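Local coordinates for lipase (PDB 4OPM), which probably hydrolyses lipid esters as a putative triacylglycerol lipase of the alpha/beta hydrolase superfamily, at residues A[62-67]-A[281-285]; A[226-231]-A[256-260]. All blocks are in the same frame, centred on the assembly; numbering follows the deposited sequence.

Contact 1: A[62-67]-A[281-285]; sequences RVAHYL and EQLVI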
loop_
_atom_site.group_PDB
_atom_site.type_symbol
_atom_site.label_atom_id
_atom_site.label_comp_id
_atom_site.label_asym_id
_atom_site.label_seq_id
_atom_site.Cartn_x
_atom_site.Cartn_y
_atom_site.Cartn_z
ATOM N N ARG A 62 -4.735 11.164 0.395
ATOM C CA ARG A 62 -6.176 11.453 0.195
ATOM C C ARG A 62 -7.050 10.701 1.199
ATOM O O ARG A 62 -8.031 11.255 1.692
ATOM C CB ARG A 62 -6.602 11.112 -1.243
ATOM C CG ARG A 62 -5.890 11.953 -2.267
ATOM C CD ARG A 62 -6.365 11.680 -3.670
ATOM N NE ARG A 62 -5.476 12.380 -4.582
ATOM C CZ ARG A 62 -5.855 13.218 -5.537
ATOM N NH1 ARG A 62 -7.145 13.421 -5.780
ATOM N NH2 ARG A 62 -4.948 13.841 -6.274
ATOM N N VAL A 63 -6.688 9.451 1.506
ATOM C CA VAL A 63 -7.408 8.642 2.486
ATOM C C VAL A 63 -7.015 9.116 3.900
ATOM O O VAL A 63 -7.892 9.316 4.755
ATOM C CB VAL A 63 -7.123 7.125 2.278
ATOM C CG1 VAL A 63 -7.529 6.302 3.500
ATOM C CG2 VAL A 63 -7.819 6.604 1.018
ATOM N N ALA A 64 -5.690 9.271 4.159
ATOM C CA ALA A 64 -5.194 9.671 5.487
ATOM C C ALA A 64 -5.833 10.985 5.956
ATOM O O ALA A 64 -6.105 11.142 7.140
ATOM C CB ALA A 64 -3.679 9.805 5.480
ATOM N N HIS A 65 -6.107 11.909 5.019
ATOM C CA HIS A 65 -6.759 13.195 5.324
ATOM C C HIS A 65 -8.016 13.001 6.215
ATOM O O HIS A 65 -8.288 13.838 7.070
ATOM C CB HIS A 65 -7.150 13.888 4.010
ATOM C CG HIS A 65 -8.014 15.100 4.179
ATOM N ND1 HIS A 65 -7.483 16.314 4.553
ATOM C CD2 HIS A 65 -9.348 15.242 3.978
ATOM C CE1 HIS A 65 -8.500 17.163 4.573
ATOM N NE2 HIS A 65 -9.646 16.557 4.252
ATOM N N TYR A 66 -8.771 11.897 6.009
ATOM C CA TYR A 66 -10.007 11.637 6.751
ATOM C C TYR A 66 -9.796 10.835 8.035
ATOM O O TYR A 66 -10.763 10.606 8.768
ATOM C CB TYR A 66 -11.001 10.875 5.848
ATOM C CG TYR A 66 -11.438 11.698 4.659
ATOM C CD1 TYR A 66 -12.470 12.627 4.773
ATOM C CD2 TYR A 66 -10.786 11.590 3.434
ATOM C CE1 TYR A 66 -12.835 13.436 3.702
ATOM C CE2 TYR A 66 -11.138 12.397 2.353
ATOM C CZ TYR A 66 -12.169 13.316 2.492
ATOM O OH TYR A 66 -12.545 14.125 1.453
ATOM N N LEU A 67 -8.558 10.404 8.295
ATOM C CA LEU A 67 -8.270 9.521 9.430
ATOM C C LEU A 67 -7.439 10.178 10.525
ATOM O O LEU A 67 -7.457 9.706 11.662
ATOM C CB LEU A 67 -7.526 8.269 8.914
ATOM C CG LEU A 67 -8.302 7.381 7.917
ATOM C CD1 LEU A 67 -7.394 6.378 7.273
ATOM C CD2 LEU A 67 -9.516 6.712 8.574
ATOM N N GLU A 281 -11.198 8.019 -2.973
ATOM C CA GLU A 281 -10.879 8.074 -1.530
ATOM C C GLU A 281 -12.110 8.302 -0.634
ATOM O O GLU A 281 -12.151 7.755 0.472
ATOM C CB GLU A 281 -9.781 9.105 -1.212
ATOM C CG GLU A 281 -10.241 10.563 -1.292
ATOM C CD GLU A 281 -10.344 11.186 -2.672
ATOM O OE1 GLU A 281 -10.252 10.456 -3.684
ATOM O OE2 GLU A 281 -10.505 12.425 -2.737
ATOM N N GLN A 282 -13.116 9.081 -1.095
ATOM C CA GLN A 282 -14.287 9.332 -0.244
ATOM C C GLN A 282 -15.130 8.057 -0.099
ATOM O O GLN A 282 -15.678 7.796 0.978
ATOM C CB GLN A 282 -15.114 10.496 -0.797
ATOM C CG GLN A 282 -14.330 11.821 -0.789
ATOM C CD GLN A 282 -14.893 12.838 -1.761
ATOM O OE1 GLN A 282 -16.081 12.828 -2.090
ATOM N NE2 GLN A 282 -14.040 13.760 -2.215
ATOM N N LEU A 283 -15.193 7.250 -1.164
ATOM C CA LEU A 283 -15.915 5.968 -1.154
ATOM C C LEU A 283 -15.167 4.933 -0.307
ATOM O O LEU A 283 -15.798 4.125 0.367
ATOM C CB LEU A 283 -16.155 5.459 -2.580
ATOM C CG LEU A 283 -16.986 6.439 -3.476
ATOM C CD1 LEU A 283 -17.309 5.808 -4.820
ATOM C CD2 LEU A 283 -18.290 6.896 -2.781
ATOM N N VAL A 284 -13.819 4.985 -0.308
ATOM C CA VAL A 284 -12.996 4.098 0.525
ATOM C C VAL A 284 -13.274 4.422 2.000
ATOM O O VAL A 284 -13.565 3.525 2.786
ATOM C CB VAL A 284 -11.497 4.263 0.160
ATOM C CG1 VAL A 284 -10.578 3.656 1.239
ATOM C CG2 VAL A 284 -11.216 3.659 -1.219
ATOM N N ILE A 285 -13.219 5.718 2.358
ATOM C CA ILE A 285 -13.444 6.187 3.733
ATOM C C ILE A 285 -14.873 5.881 4.191
ATOM O O ILE A 285 -15.075 5.518 5.348
ATOM C CB ILE A 285 -13.086 7.693 3.819
ATOM C CG1 ILE A 285 -11.535 7.873 3.816
ATOM C CG2 ILE A 285 -13.749 8.421 4.988
ATOM C CD1 ILE A 285 -10.802 7.299 5.123
HETATM O O HOH W 1 -9.019 11.262 -5.857
HETATM O O HOH W 2 -11.196 14.001 -0.788
#
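I285 reaches V63, Y66 and L67 of segment 62-67, and its terminal CD1 does most of the touching. That methyl lies 3.6 Å from the carbonyl O of V63, and it also meets CB of Y66 and CD2 of L67, the latter at 3.7 Å, with the I285 and L67 side chains running antiparallel alongside each other. One bond back toward the backbone, I285 CG1 comes within 3.8 Å of Y66 CD2, at an oblique angle to the ring. One face of this tyrosine ring is taken by its own neighbour, H65, whose CD2 stands over the ring centre.

The topology is that of the alpha/beta hydrolase fold: helix 61-64 lies in the connection between the parallel strands 46-50 and 72-76, and helix 281-298 is the last helix of the chain. L67 ties both to the sheet, since it also packs on V73 and on L292 further along the C-terminal helix.

Toward the start of 281-285 the contact turns polar. With chi1 at 74°, E281 CG is flanked by both the backbone N and the carbonyl carbon of its own residue, and a further bend at chi2 accompanies its approach to R62 CB at 3.7 Å and to R62 O, a buried carbonyl without a partner in the model. The guanidinium and carboxylate planes stand 85° apart, NH1 of R62 stays 4.6 Å from OE2 of E281, and a water lies between the two groups, donating to E281 OE1 and accepting a weak bond from R62 NH1. A second water, in the plane of the Y66 ring at its edge, links Y66 OH (2.6 Å) with E281 OE2 and Q282 NE2.

Contact 2: A[226-231]-A[256-260]; sequences FAVLTK and LKRLL
F226 meets L259 and L256 along one margin of its ring, and this is the close-packed part of the contact. L259 CD1 lies 3.7 Å from F226 CD2, while L256 CD2 sits in the ring plane, 3.8 Å from CZ. Both leucines stand roughly perpendicular to the phenylalanine and bring a methyl to the ring edge. The swing of F226 CG to the position opposite its backbone N (chi1 -172°) carries the ring end closer to helix 251-259 than the CB direction alone would suggest. T230, one turn on, lays CG2 over one face, offset toward the rim, and presses OG1 to 3.5 Å from L259 CB. Buried L260, the first residue to leave helical backbone angles as helix 251-259 ends, brings its CD2 to 3.9 Å from T230 CB.

These two helices flank strand 237-242 in sequence: helix 223-231 leads into it and helix 251-259 follows it, on the way to the edge strand 267-269 of the alpha/beta hydrolase sheet. L256 also rests on I239 and W241 of that strand, and F226 makes an edge-to-face contact with F149.

The other side is looser and wetter. A227 CB approaches L259 CD2 only to 4.0 Å, and K231, with its CB directed away from the partner helix, is exposed to solvent. There a water bridges the helices, donating to L259 O at 2.7 Å and lying 3.0 Å from T230 OG1.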
loop_
_atom_site.group_PDB
_atom_site.type_symbol
_atom_site.label_atom_id
_atom_site.label_comp_id
_atom_site.label_asym_id
_atom_site.label_seq_id
_atom_site.Cartn_x
_atom_site.Cartn_y
_atom_site.Cartn_z
ATOM N N PHE A 226 -0.464 -19.998 0.204
ATOM C CA PHE A 226 -1.223 -18.806 0.562
ATOM C C PHE A 226 -2.412 -19.172 1.450
ATOM O O PHE A 226 -2.719 -18.426 2.381
ATOM C CB PHE A 226 -1.671 -18.073 -0.701
ATOM C CG PHE A 226 -2.297 -16.728 -0.424
ATOM C CD1 PHE A 226 -1.516 -15.651 -0.020
ATOM C CD2 PHE A 226 -3.663 -16.534 -0.592
ATOM C CE1 PHE A 226 -2.099 -14.409 0.242
ATOM C CE2 PHE A 226 -4.244 -15.288 -0.346
ATOM C CZ PHE A 226 -3.458 -14.236 0.076
ATOM N N ALA A 227 -3.052 -20.336 1.189
ATOM C CA ALA A 227 -4.171 -20.828 1.998
ATOM C C ALA A 227 -3.690 -21.180 3.413
ATOM O O ALA A 227 -4.406 -20.920 4.382
ATOM C CB ALA A 227 -4.815 -22.033 1.336
ATOM N N VAL A 228 -2.456 -21.714 3.536
ATOM C CA VAL A 228 -1.855 -22.054 4.832
ATOM C C VAL A 228 -1.625 -20.751 5.631
ATOM O O VAL A 228 -1.975 -20.684 6.812
ATOM C CB VAL A 228 -0.562 -22.907 4.671
ATOM C CG1 VAL A 228 0.223 -23.004 5.982
ATOM C CG2 VAL A 228 -0.888 -24.303 4.140
ATOM N N LEU A 229 -1.094 -19.713 4.974
ATOM C CA LEU A 229 -0.865 -18.418 5.610
ATOM C C LEU A 229 -2.200 -17.789 6.083
ATOM O O LEU A 229 -2.307 -17.390 7.243
ATOM C CB LEU A 229 -0.131 -17.457 4.647
ATOM C CG LEU A 229 -0.129 -15.950 5.033
ATOM C CD1 LEU A 229 0.696 -15.698 6.302
ATOM C CD2 LEU A 229 0.364 -15.076 3.883
ATOM N N THR A 230 -3.191 -17.679 5.183
ATOM C CA THR A 230 -4.474 -17.023 5.488
ATOM C C THR A 230 -5.275 -17.777 6.560
ATOM O O THR A 230 -5.984 -17.133 7.332
ATOM C CB THR A 230 -5.312 -16.789 4.234
ATOM O OG1 THR A 230 -5.521 -18.032 3.563
ATOM C CG2 THR A 230 -4.676 -15.774 3.293
ATOM N N LYS A 231 -5.094 -19.114 6.670
ATOM C CA LYS A 231 -5.750 -19.939 7.693
ATOM C C LYS A 231 -5.365 -19.467 9.113
ATOM O O LYS A 231 -6.170 -19.576 10.026
ATOM C CB LYS A 231 -5.359 -21.425 7.496
ATOM C CG LYS A 231 -6.210 -22.419 8.274
ATOM C CD LYS A 231 -5.804 -23.856 7.982
ATOM C CE LYS A 231 -6.621 -24.825 8.801
ATOM N NZ LYS A 231 -6.139 -26.224 8.652
ATOM N N LEU A 256 -10.290 -14.066 -1.290
ATOM C CA LEU A 256 -9.768 -13.564 -0.012
ATOM C C LEU A 256 -10.823 -13.689 1.089
ATOM O O LEU A 256 -10.493 -14.133 2.190
ATOM C CB LEU A 256 -9.287 -12.103 -0.117
ATOM C CG LEU A 256 -7.924 -11.873 -0.744
ATOM C CD1 LEU A 256 -7.734 -10.390 -1.089
ATOM C CD2 LEU A 256 -6.779 -12.371 0.174
ATOM N N LYS A 257 -12.096 -13.371 0.764
ATOM C CA LYS A 257 -13.223 -13.494 1.680
ATOM C C LYS A 257 -13.360 -14.960 2.147
ATOM O O LYS A 257 -13.501 -15.194 3.342
ATOM C CB LYS A 257 -14.530 -12.994 1.015
ATOM C CG LYS A 257 -15.841 -13.367 1.752
ATOM C CD LYS A 257 -15.978 -12.633 3.071
ATOM C CE LYS A 257 -17.324 -12.821 3.716
ATOM N NZ LYS A 257 -17.415 -14.126 4.416
ATOM N N ARG A 258 -13.270 -15.930 1.215
ATOM C CA ARG A 258 -13.375 -17.354 1.539
ATOM C C ARG A 258 -12.204 -17.833 2.411
ATOM O O ARG A 258 -12.395 -18.676 3.281
ATOM C CB ARG A 258 -13.428 -18.197 0.254
ATOM C CG ARG A 258 -14.723 -18.043 -0.553
ATOM C CD ARG A 258 -14.871 -19.107 -1.637
ATOM N NE ARG A 258 -13.832 -19.046 -2.673
ATOM C CZ ARG A 258 -13.882 -18.271 -3.756
ATOM N NH1 ARG A 258 -14.915 -17.457 -3.953
ATOM N NH2 ARG A 258 -12.897 -18.297 -4.645
ATOM N N LEU A 259 -10.995 -17.277 2.185
ATOM C CA LEU A 259 -9.774 -17.682 2.874
ATOM C C LEU A 259 -9.623 -17.100 4.280
ATOM O O LEU A 259 -8.975 -17.724 5.129
ATOM C CB LEU A 259 -8.537 -17.306 2.035
ATOM C CG LEU A 259 -8.298 -18.137 0.754
ATOM C CD1 LEU A 259 -7.193 -17.519 -0.089
ATOM C CD2 LEU A 259 -7.950 -19.605 1.076
ATOM N N LEU A 260 -10.181 -15.909 4.522
ATOM C CA LEU A 260 -10.040 -15.255 5.819
ATOM C C LEU A 260 -11.298 -15.414 6.665
ATOM O O LEU A 260 -12.361 -14.905 6.299
ATOM C CB LEU A 260 -9.702 -13.766 5.617
ATOM C CG LEU A 260 -8.370 -13.481 4.902
ATOM C CD1 LEU A 260 -8.317 -12.043 4.399
ATOM C CD2 LEU A 260 -7.169 -13.783 5.809
HETATM O O HOH W 3 -7.443 -19.947 4.774
#

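In the fold
Both contacts are partly buried and bring helical segments together beside one alpha/beta hydrolase sheet, but they share no element: their centres are 27 Å apart and their nearest atoms about 14 Å. Contact 1 joins parts of the chain 214 residues apart and buries 393 Å²; contact 2, nested inside that span, joins segments only 25 residues apart and buries 268 Å². Contact 2 sits further from the chain centre, about 19 Å against 14 Å, yet its chemistry is mostly aromatic and aliphatic, with one water between the helices. Contact 1 combines an apolar end, near strand 72-76, with a polar end where two waters connect a guanidinium, a carboxylate, an amide and a tyrosine hydroxyl.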